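Long-range contacts in Rbam17540 (Bacillus amyloliquefaciens, PDB 2YOY), which probably acts as a copper-dependent lytic polysaccharide monooxygenase, oxidatively breaking down polysaccharides such as cellulose: residues Y30-D35 against G64-G69; N88-H93 against I144-D149; S101-Y106 against V129-S134. All coordinates share one frame; numbering follows the deposited sequence.

How the contacts relate
The chain reads contact 1 first; the other two follow, with contact 3 lying wholly between the two segments of contact 2. Contact 1 joins two loops in the region between strands 2-6 and 81-83, on the other side of the chain's centre from contacts 2 and 3, about 25 Å from each, centre to centre. Contacts 2 and 3 belong to the facing sheets of the sandwich: 86-94 with 141-146 in one, 100-108 with 123-130 in the other. Their centres are about 14 Å apart and they touch where Trp92 NE1 approaches Tyr105 OH at 3.0 Å, a probable hydrogen bond, so the two strand pairings share one core, while in contact 1 the side chain of Ile66 is about 12 Å from the copper ion.

Contact 1 (Y30-D35 against G64-G69); sequences YGSVID and GQIDFG
The carboxylate of Asp67 meets the backbone of Ser32 in the main polar link. Ser32 N donates to Asp67 OD2 at 2.9 Å, reaching it from above the carboxylate plane (38° out of it), with a longer, weak bond to OD1. A weak return bond runs from Asp67 N to Ser32 OG at 3.1 Å; the hydroxyl can accept it because chi1 of 60° tucks OG between its own N and carbonyl carbon. Two waters add bridges. One donates to Tyr30 O and to Asp67 OD1 (2.6 Å) while accepting from Val33 N; the other spans Ser32 O and Gln65 O. Asp67 OD1 also accepts from Gly69 N at 3.0 Å, an Asx turn that curls 67-69 back against Gly31, where helix 23-30 gives way with positive phi. Two glycines, Gly31 and Gly69, let the backbones pass closely, with Gly69 CA 3.5 Å from Tyr30 O in a CA-H...O contact. Apolar packing comes from Ile66 CG2, 4.1 Å from Val33 CB, the two side chains lying side by side and pointing the same way. Gln65, just before Ile66, has its OE1 hydrogen-bonded to NE2 of the copper ligand His1, and Val33 rests on Ala11 of helix 10-21.

Contact 2 (N88-H93 against I144-D149); sequences NTFTWH and IFVPTD
Phe90 brings CE1 and CD1 of its ring up to the branch point of Ile144, crossing that side chain at about a right angle, with CE1 3.7 Å from Ile144 CB. The pair belongs to the three-stranded antiparallel sheet of the beta-sandwich found in this family of monooxygenases, in which strand 86-94 runs between 2-6 and 141-146. Phe90 CG stands beside its own backbone N (chi1 -64°), and the ring lies between the sheets, packed against Tyr105 and Ile173 of the facing one. Val146 adds a contact at the ring edge: its CG2 sits near the ring plane, 4.2 Å from Phe90 CZ. The same methyl has a second neighbour, lying 3.6 Å from Asn88 ND2. That amide nitrogen spends its hydrogen bonds elsewhere, on the carbonyls of Arg84 and Gly86, which tie it to the preceding turn, while the Val146 side chain offers it only a methyl group. Ile144 and Val146 continue inward onto Tyr105 and Ile107 of strand 100-108, so the strand end is packed into the core from one side.

Across this end of the sheet the strands splay: the axes of the short segments 88-93 and 144-146 make 124° between their N-to-C directions. Asn88 and Ile144 form the bridge between these segments, an antiparallel hydrogen-bonded pair. Asn88 N donates to Ile144 O at 3.0 Å, and Ile144 N to Asn88 O, also at 3.0 Å, with 167° at the hydrogen.

Contact 3 (S101-Y106 against V129-S134); sequences SKWHYY and VNHDGS
Trp103 turns the edge of its six-membered ring toward the face of His131, a T-shaped pair whose planes stand at 75°; CZ3 comes to 3.6 Å from His131 ND1. CE3 of the same ring meets Val129 CG1 at 3.9 Å, the two side chains crossing at an angle. The backbones run antiparallel beneath. Trp103 and Val129 form a hydrogen-bonded pair, Trp103 N giving to Val129 O at 2.9 Å and Val129 N to Trp103 O at 2.7 Å, and the Lys102-Asn130 pair beside them is non-hydrogen-bonded. Beyond the strand end, His131 N donates to Ser101 O (3.0 Å), and a water donates to both Ser101 O and His131 O.

A second layer surrounds the imidazole. With CG anti to the backbone N (chi1 -157°), the ring stands between Trp103 on one face and Asp132 OD1 on the other, the oxygen 3.8 Å above the plane and toward the rim. That oxygen is itself fixed by two donors: the hydroxyl of Ser134, which meets the syn lone pair of Asp132 OD1, and Ser134 N at 2.9 Å, which makes 132-134 an Asx turn. His131 NE2 bonds to Lys135 O and only weakly to Ser134 OG.

Behind Trp103, NE1 bonds to Tyr94 OH and the indole stacks on Trp160. On the other side of the strand, His104 ND1 shares a hydrogen bond with Tyr106 OH at 2.7 Å, while NE2 is hydrogen-bonded to Asp161 of strand 154-162. This is antiparallel pairing at the border of one sheet of the beta-sandwich of this monooxygenase family, with strand 123-130 followed by an Asx turn at 132-134, beside an aromatic cluster.

Contact 1 (Y30-D35 against G64-G69)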
loop_
_atom_site.group_PDB
_atom_site.type_symbol
_atom_site.label_atom_id
_atom_site.label_comp_id
_atom_site.label_asym_id
_atom_site.label_seq_id
_atom_site.Cartn_x
_atom_site.Cartn_y
_atom_site.Cartn_z
ATOM N N TYR A 30 3.719 -14.343 0.617
ATOM C CA TYR A 30 2.952 -13.201 0.131
ATOM C C TYR A 30 1.635 -13.564 -0.577
ATOM O O TYR A 30 0.761 -12.690 -0.748
ATOM C CB TYR A 30 3.785 -12.402 -0.917
ATOM C CG TYR A 30 5.007 -11.710 -0.379
ATOM C CD1 TYR A 30 6.244 -12.366 -0.301
ATOM C CD2 TYR A 30 4.932 -10.377 0.069
ATOM C CE1 TYR A 30 7.369 -11.713 0.198
ATOM C CE2 TYR A 30 6.035 -9.718 0.575
ATOM C CZ TYR A 30 7.247 -10.395 0.660
ATOM O OH TYR A 30 8.350 -9.758 1.172
ATOM N N GLY A 31 1.513 -14.812 -1.034
ATOM C CA GLY A 31 0.479 -15.207 -1.982
ATOM C C GLY A 31 0.734 -14.783 -3.408
ATOM O O GLY A 31 1.841 -14.370 -3.747
ATOM N N SER A 32 -0.280 -14.890 -4.254
ATOM C CA SER A 32 -0.110 -14.743 -5.689
ATOM C C SER A 32 0.247 -13.348 -6.226
ATOM O O SER A 32 0.562 -13.187 -7.431
ATOM C CB SER A 32 -1.374 -15.236 -6.399
ATOM O OG SER A 32 -2.507 -14.476 -5.996
ATOM N N VAL A 33 0.209 -12.338 -5.357
ATOM C CA VAL A 33 0.635 -11.018 -5.747
ATOM C C VAL A 33 2.065 -10.958 -6.255
ATOM O O VAL A 33 2.394 -10.018 -6.946
ATOM C CB VAL A 33 0.416 -9.994 -4.587
ATOM C CG1 VAL A 33 1.411 -10.215 -3.437
ATOM C CG2 VAL A 33 0.499 -8.580 -5.118
ATOM N N ILE A 34 2.918 -11.944 -5.917
ATOM C CA ILE A 34 4.286 -11.900 -6.347
ATOM C C ILE A 34 4.447 -11.736 -7.879
ATOM O O ILE A 34 5.465 -11.186 -8.344
ATOM C CB ILE A 34 5.090 -13.119 -5.839
ATOM C CG1 ILE A 34 4.611 -14.431 -6.519
ATOM C CG2 ILE A 34 5.136 -13.154 -4.311
ATOM C CD1 ILE A 34 5.382 -15.659 -6.097
ATOM N N ASP A 35 3.437 -12.182 -8.639
ATOM C CA ASP A 35 3.476 -12.152 -10.087
ATOM C C ASP A 35 2.891 -10.883 -10.657
ATOM O O ASP A 35 3.174 -10.566 -11.821
ATOM C CB ASP A 35 2.711 -13.356 -10.661
ATOM C CG ASP A 35 3.534 -14.621 -10.669
ATOM O OD1 ASP A 35 4.753 -14.556 -10.448
ATOM O OD2 ASP A 35 2.955 -15.696 -10.907
ATOM N N GLY A 64 -10.487 -10.010 -7.573
ATOM C CA GLY A 64 -10.209 -11.263 -8.284
ATOM C C GLY A 64 -8.819 -11.480 -8.890
ATOM O O GLY A 64 -8.556 -12.571 -9.370
ATOM N N GLN A 65 -7.917 -10.483 -8.873
ATOM C CA GLN A 65 -6.621 -10.611 -9.524
ATOM C C GLN A 65 -5.530 -11.292 -8.715
ATOM O O GLN A 65 -4.597 -11.753 -9.287
ATOM C CB GLN A 65 -6.122 -9.237 -10.007
ATOM C CG GLN A 65 -7.043 -8.651 -11.048
ATOM C CD GLN A 65 -6.765 -7.204 -11.330
ATOM O OE1 GLN A 65 -6.220 -6.853 -12.385
ATOM N NE2 GLN A 65 -7.121 -6.351 -10.390
ATOM N N ILE A 66 -5.692 -11.362 -7.386
ATOM C CA ILE A 66 -4.732 -11.903 -6.483
ATOM C C ILE A 66 -5.543 -12.609 -5.386
ATOM O O ILE A 66 -6.767 -12.634 -5.425
ATOM C CB ILE A 66 -3.789 -10.822 -5.829
ATOM C CG1 ILE A 66 -4.603 -9.777 -5.069
ATOM C CG2 ILE A 66 -2.943 -10.133 -6.870
ATOM C CD1 ILE A 66 -3.781 -8.688 -4.375
ATOM N N ASP A 67 -4.840 -13.223 -4.459
ATOM C CA ASP A 67 -5.507 -13.936 -3.326
ATOM C C ASP A 67 -5.464 -13.034 -2.077
ATOM O O ASP A 67 -5.268 -11.834 -2.206
ATOM C CB ASP A 67 -4.839 -15.290 -3.093
ATOM C CG ASP A 67 -3.345 -15.183 -2.834
ATOM O OD1 ASP A 67 -2.877 -14.107 -2.399
ATOM O OD2 ASP A 67 -2.610 -16.180 -3.083
ATOM N N PHE A 68 -5.651 -13.599 -0.882
ATOM C CA PHE A 68 -5.717 -12.832 0.346
ATOM C C PHE A 68 -4.405 -12.882 1.141
ATOM O O PHE A 68 -4.399 -12.511 2.322
ATOM C CB PHE A 68 -6.853 -13.314 1.279
ATOM C CG PHE A 68 -8.238 -13.191 0.693
ATOM C CD1 PHE A 68 -8.653 -12.029 0.106
ATOM C CD2 PHE A 68 -9.120 -14.271 0.748
ATOM C CE1 PHE A 68 -9.911 -11.921 -0.475
ATOM C CE2 PHE A 68 -10.384 -14.178 0.195
ATOM C CZ PHE A 68 -10.782 -13.001 -0.416
ATOM N N GLY A 69 -3.297 -13.300 0.507
ATOM C CA GLY A 69 -2.024 -13.420 1.210
ATOM C C GLY A 69 -1.485 -12.171 1.933
ATOM O O GLY A 69 -0.876 -12.301 2.973
HETATM O O HOH W 1 -1.130 -12.211 -2.706
HETATM O O HOH W 2 -2.121 -12.804 -9.218
#

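Contact 2 (N88-H93 against I144-D149)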
loop_
_atom_site.group_PDB
_atom_site.type_symbol
_atom_site.label_atom_id
_atom_site.label_comp_id
_atom_site.label_asym_id
_atom_site.label_seq_id
_atom_site.Cartn_x
_atom_site.Cartn_y
_atom_site.Cartn_z
ATOM N N ASN A 88 9.033 12.713 3.195
ATOM C CA ASN A 88 9.536 11.549 2.473
ATOM C C ASN A 88 8.902 11.581 1.154
ATOM O O ASN A 88 7.829 12.203 1.026
ATOM C CB ASN A 88 9.098 10.276 3.213
ATOM C CG ASN A 88 10.116 9.850 4.251
ATOM O OD1 ASN A 88 11.171 9.214 3.928
ATOM N ND2 ASN A 88 9.857 10.250 5.499
ATOM N N THR A 89 9.515 10.923 0.161
ATOM C CA THR A 89 8.859 10.815 -1.136
ATOM C C THR A 89 8.327 9.408 -1.390
ATOM O O THR A 89 8.914 8.427 -0.956
ATOM C CB THR A 89 9.816 11.167 -2.259
ATOM O OG1 THR A 89 10.957 10.312 -2.140
ATOM C CG2 THR A 89 10.242 12.623 -2.137
ATOM N N PHE A 90 7.224 9.348 -2.129
ATOM C CA PHE A 90 6.535 8.087 -2.454
ATOM C C PHE A 90 6.370 8.095 -3.960
ATOM O O PHE A 90 5.646 8.925 -4.502
ATOM C CB PHE A 90 5.177 7.994 -1.723
ATOM C CG PHE A 90 5.334 7.939 -0.266
ATOM C CD1 PHE A 90 5.582 9.089 0.482
ATOM C CD2 PHE A 90 5.307 6.695 0.414
ATOM C CE1 PHE A 90 5.796 9.009 1.850
ATOM C CE2 PHE A 90 5.528 6.631 1.795
ATOM C CZ PHE A 90 5.764 7.784 2.516
ATOM N N THR A 91 7.093 7.193 -4.628
ATOM C CA THR A 91 7.076 7.087 -6.083
ATOM C C THR A 91 6.382 5.831 -6.561
ATOM O O THR A 91 6.753 4.718 -6.163
ATOM C CB THR A 91 8.507 7.074 -6.632
ATOM O OG1 THR A 91 9.127 8.321 -6.285
ATOM C CG2 THR A 91 8.486 6.941 -8.121
ATOM N N TRP A 92 5.375 6.028 -7.404
ATOM C CA TRP A 92 4.620 4.934 -8.027
ATOM C C TRP A 92 5.250 4.533 -9.343
ATOM O O TRP A 92 5.772 5.391 -10.079
ATOM C CB TRP A 92 3.165 5.364 -8.253
ATOM C CG TRP A 92 2.348 5.512 -6.969
ATOM C CD1 TRP A 92 2.419 6.529 -6.076
ATOM C CD2 TRP A 92 1.323 4.629 -6.488
ATOM N NE1 TRP A 92 1.494 6.333 -5.058
ATOM C CE2 TRP A 92 0.806 5.183 -5.293
ATOM C CE3 TRP A 92 0.810 3.423 -6.935
ATOM C CZ2 TRP A 92 -0.198 4.552 -4.528
ATOM C CZ3 TRP A 92 -0.213 2.805 -6.170
ATOM C CH2 TRP A 92 -0.709 3.382 -5.010
ATOM N N HIS A 93 5.239 3.233 -9.629
ATOM C CA HIS A 93 5.517 2.690 -10.955
ATOM C C HIS A 93 4.176 2.193 -11.518
ATOM O O HIS A 93 3.437 1.465 -10.828
ATOM C CB HIS A 93 6.471 1.524 -10.861
ATOM C CG HIS A 93 6.692 0.811 -12.163
ATOM N ND1 HIS A 93 7.470 1.326 -13.175
ATOM C CD2 HIS A 93 6.200 -0.356 -12.625
ATOM C CE1 HIS A 93 7.456 0.497 -14.201
ATOM N NE2 HIS A 93 6.701 -0.537 -13.888
ATOM N N ILE A 144 5.144 13.608 1.152
ATOM C CA ILE A 144 4.228 13.393 2.236
ATOM C C ILE A 144 5.014 13.491 3.556
ATOM O O ILE A 144 6.125 12.912 3.715
ATOM C CB ILE A 144 3.601 12.025 2.085
ATOM C CG1 ILE A 144 2.811 11.869 0.768
ATOM C CG2 ILE A 144 2.674 11.687 3.251
ATOM C CD1 ILE A 144 1.552 12.707 0.633
ATOM N N PHE A 145 4.402 14.175 4.520
ATOM C CA PHE A 145 5.002 14.295 5.828
ATOM C C PHE A 145 4.645 13.107 6.706
ATOM O O PHE A 145 3.504 12.872 6.989
ATOM C CB PHE A 145 4.613 15.626 6.476
ATOM C CG PHE A 145 5.483 15.967 7.662
ATOM C CD1 PHE A 145 6.666 16.622 7.509
ATOM C CD2 PHE A 145 5.080 15.590 8.939
ATOM C CE1 PHE A 145 7.462 16.921 8.625
ATOM C CE2 PHE A 145 5.862 15.907 10.075
ATOM C CZ PHE A 145 7.032 16.595 9.898
ATOM N N VAL A 146 5.624 12.300 7.095
ATOM C CA VAL A 146 5.335 11.144 7.914
ATOM C C VAL A 146 5.473 11.641 9.392
ATOM O O VAL A 146 6.501 12.224 9.750
ATOM C CB VAL A 146 6.381 10.045 7.684
ATOM C CG1 VAL A 146 6.276 8.908 8.709
ATOM C CG2 VAL A 146 6.425 9.553 6.225
ATOM N N PRO A 147 4.469 11.386 10.261
ATOM C CA PRO A 147 4.536 11.902 11.616
ATOM C C PRO A 147 5.859 11.583 12.326
ATOM O O PRO A 147 6.413 10.507 12.152
ATOM C CB PRO A 147 3.324 11.237 12.332
ATOM C CG PRO A 147 2.381 10.847 11.246
ATOM C CD PRO A 147 3.217 10.709 9.965
ATOM N N THR A 148 6.315 12.512 13.154
ATOM C CA THR A 148 7.580 12.389 13.893
ATOM C C THR A 148 7.366 12.029 15.386
ATOM O O THR A 148 8.329 12.084 16.167
ATOM C CB THR A 148 8.424 13.682 13.797
ATOM O OG1 THR A 148 7.689 14.805 14.322
ATOM C CG2 THR A 148 8.840 13.974 12.337
ATOM N N ASP A 149 6.133 11.667 15.760
ATOM C CA ASP A 149 5.738 11.375 17.158
ATOM C C ASP A 149 5.638 9.877 17.432
ATOM O O ASP A 149 5.088 9.469 18.452
ATOM C CB ASP A 149 4.385 12.035 17.511
ATOM C CG ASP A 149 3.256 11.546 16.639
ATOM O OD1 ASP A 149 3.525 10.809 15.667
ATOM O OD2 ASP A 149 2.099 11.883 16.924
#

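Contact 3 (S101-Y106 against V129-S134)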
loop_
_atom_site.group_PDB
_atom_site.type_symbol
_atom_site.label_atom_id
_atom_site.label_comp_id
_atom_site.label_asym_id
_atom_site.label_seq_id
_atom_site.Cartn_x
_atom_site.Cartn_y
_atom_site.Cartn_z
ATOM N N SER A 101 -7.972 10.864 -9.885
ATOM C CA SER A 101 -8.639 11.894 -9.112
ATOM C C SER A 101 -7.821 12.330 -7.897
ATOM O O SER A 101 -7.755 13.509 -7.588
ATOM C CB SER A 101 -10.037 11.462 -8.690
ATOM O OG SER A 101 -9.983 10.252 -8.001
ATOM N N LYS A 102 -7.207 11.380 -7.200
ATOM C CA LYS A 102 -6.354 11.737 -6.052
ATOM C C LYS A 102 -5.543 10.552 -5.588
ATOM O O LYS A 102 -5.842 9.401 -5.907
ATOM C CB LYS A 102 -7.158 12.284 -4.857
ATOM C CG LYS A 102 -8.024 11.265 -4.140
ATOM C CD LYS A 102 -8.713 11.870 -2.929
ATOM C CE LYS A 102 -9.442 10.818 -2.146
ATOM N NZ LYS A 102 -10.100 11.374 -0.938
ATOM N N TRP A 103 -4.498 10.853 -4.831
ATOM C CA TRP A 103 -3.856 9.887 -3.990
ATOM C C TRP A 103 -3.950 10.348 -2.542
ATOM O O TRP A 103 -4.088 11.540 -2.233
ATOM C CB TRP A 103 -2.384 9.706 -4.324
ATOM C CG TRP A 103 -2.013 9.291 -5.709
ATOM C CD1 TRP A 103 -1.600 8.035 -6.107
ATOM C CD2 TRP A 103 -1.844 10.143 -6.864
ATOM N NE1 TRP A 103 -1.212 8.057 -7.426
ATOM C CE2 TRP A 103 -1.356 9.328 -7.917
ATOM C CE3 TRP A 103 -2.031 11.500 -7.094
ATOM C CZ2 TRP A 103 -1.050 9.849 -9.206
ATOM C CZ3 TRP A 103 -1.754 12.015 -8.391
ATOM C CH2 TRP A 103 -1.287 11.185 -9.410
ATOM N N HIS A 104 -3.986 9.377 -1.658
ATOM C CA HIS A 104 -4.133 9.640 -0.212
ATOM C C HIS A 104 -3.354 8.632 0.607
ATOM O O HIS A 104 -3.294 7.435 0.279
ATOM C CB HIS A 104 -5.615 9.816 0.212
ATOM C CG HIS A 104 -6.576 8.833 -0.393
ATOM N ND1 HIS A 104 -7.517 8.176 0.370
ATOM C CD2 HIS A 104 -6.789 8.432 -1.677
ATOM C CE1 HIS A 104 -8.228 7.371 -0.403
ATOM N NE2 HIS A 104 -7.824 7.533 -1.652
ATOM N N TYR A 105 -2.694 9.135 1.650
ATOM C CA TYR A 105 -1.724 8.387 2.444
ATOM C C TYR A 105 -2.103 8.430 3.922
ATOM O O TYR A 105 -2.499 9.480 4.437
ATOM C CB TYR A 105 -0.320 9.001 2.278
ATOM C CG TYR A 105 0.281 8.818 0.867
ATOM C CD1 TYR A 105 0.017 9.712 -0.130
ATOM C CD2 TYR A 105 1.085 7.732 0.563
ATOM C CE1 TYR A 105 0.527 9.567 -1.381
ATOM C CE2 TYR A 105 1.607 7.545 -0.740
ATOM C CZ TYR A 105 1.289 8.468 -1.699
ATOM O OH TYR A 105 1.800 8.397 -2.956
ATOM N N TYR A 106 -1.957 7.279 4.572
ATOM C CA TYR A 106 -2.316 7.059 5.939
ATOM C C TYR A 106 -1.124 6.376 6.630
ATOM O O TYR A 106 -0.352 5.668 5.988
ATOM C CB TYR A 106 -3.516 6.141 6.025
ATOM C CG TYR A 106 -4.727 6.613 5.237
ATOM C CD1 TYR A 106 -4.787 6.493 3.845
ATOM C CD2 TYR A 106 -5.766 7.279 5.856
ATOM C CE1 TYR A 106 -5.851 7.006 3.123
ATOM C CE2 TYR A 106 -6.847 7.736 5.138
ATOM C CZ TYR A 106 -6.884 7.605 3.784
ATOM O OH TYR A 106 -7.927 8.090 3.062
ATOM N N VAL A 129 -3.087 14.073 -2.060
ATOM C CA VAL A 129 -2.577 14.726 -3.284
ATOM C C VAL A 129 -3.729 14.774 -4.300
ATOM O O VAL A 129 -4.059 13.749 -4.869
ATOM C CB VAL A 129 -1.397 13.983 -3.885
ATOM C CG1 VAL A 129 -0.896 14.719 -5.125
ATOM C CG2 VAL A 129 -0.248 13.832 -2.876
ATOM N N ASN A 130 -4.322 15.970 -4.478
ATOM C CA ASN A 130 -5.336 16.229 -5.505
ATOM C C ASN A 130 -4.822 16.215 -6.879
ATOM O O ASN A 130 -3.705 16.602 -7.112
ATOM C CB ASN A 130 -6.260 17.363 -5.174
ATOM C CG ASN A 130 -6.930 17.199 -3.811
ATOM O OD1 ASN A 130 -6.658 17.986 -2.906
ATOM N ND2 ASN A 130 -7.719 16.149 -3.616
ATOM N N HIS A 131 -5.576 15.590 -7.786
ATOM C CA HIS A 131 -5.171 15.538 -9.176
ATOM C C HIS A 131 -6.327 16.027 -10.050
ATOM O O HIS A 131 -7.498 15.941 -9.675
ATOM C CB HIS A 131 -4.727 14.127 -9.545
ATOM C CG HIS A 131 -3.818 14.056 -10.730
ATOM N ND1 HIS A 131 -2.541 14.580 -10.731
ATOM C CD2 HIS A 131 -3.987 13.480 -11.942
ATOM C CE1 HIS A 131 -1.966 14.319 -11.885
ATOM N NE2 HIS A 131 -2.828 13.665 -12.645
ATOM N N ASP A 132 -5.979 16.517 -11.226
ATOM C CA ASP A 132 -6.945 17.162 -12.108
ATOM C C ASP A 132 -7.627 16.205 -13.089
ATOM O O ASP A 132 -8.294 16.671 -13.993
ATOM C CB ASP A 132 -6.264 18.307 -12.883
ATOM C CG ASP A 132 -5.201 17.823 -13.856
ATOM O OD1 ASP A 132 -5.051 16.594 -14.039
ATOM O OD2 ASP A 132 -4.503 18.682 -14.429
ATOM N N GLY A 133 -7.450 14.890 -12.937
ATOM C CA GLY A 133 -8.119 13.912 -13.811
ATOM C C GLY A 133 -7.259 13.508 -14.978
ATOM O O GLY A 133 -7.647 12.663 -15.778
ATOM N N SER A 134 -6.087 14.112 -15.104
ATOM C CA SER A 134 -5.126 13.665 -16.096
ATOM C C SER A 134 -4.503 12.320 -15.647
ATOM O O SER A 134 -4.762 11.823 -14.533
ATOM C CB SER A 134 -4.059 14.726 -16.332
ATOM O OG SER A 134 -3.189 14.845 -15.225
HETATM O O HOH W 3 -9.372 15.534 -5.467
HETATM O O HOH W 4 -9.139 15.800 -7.678
#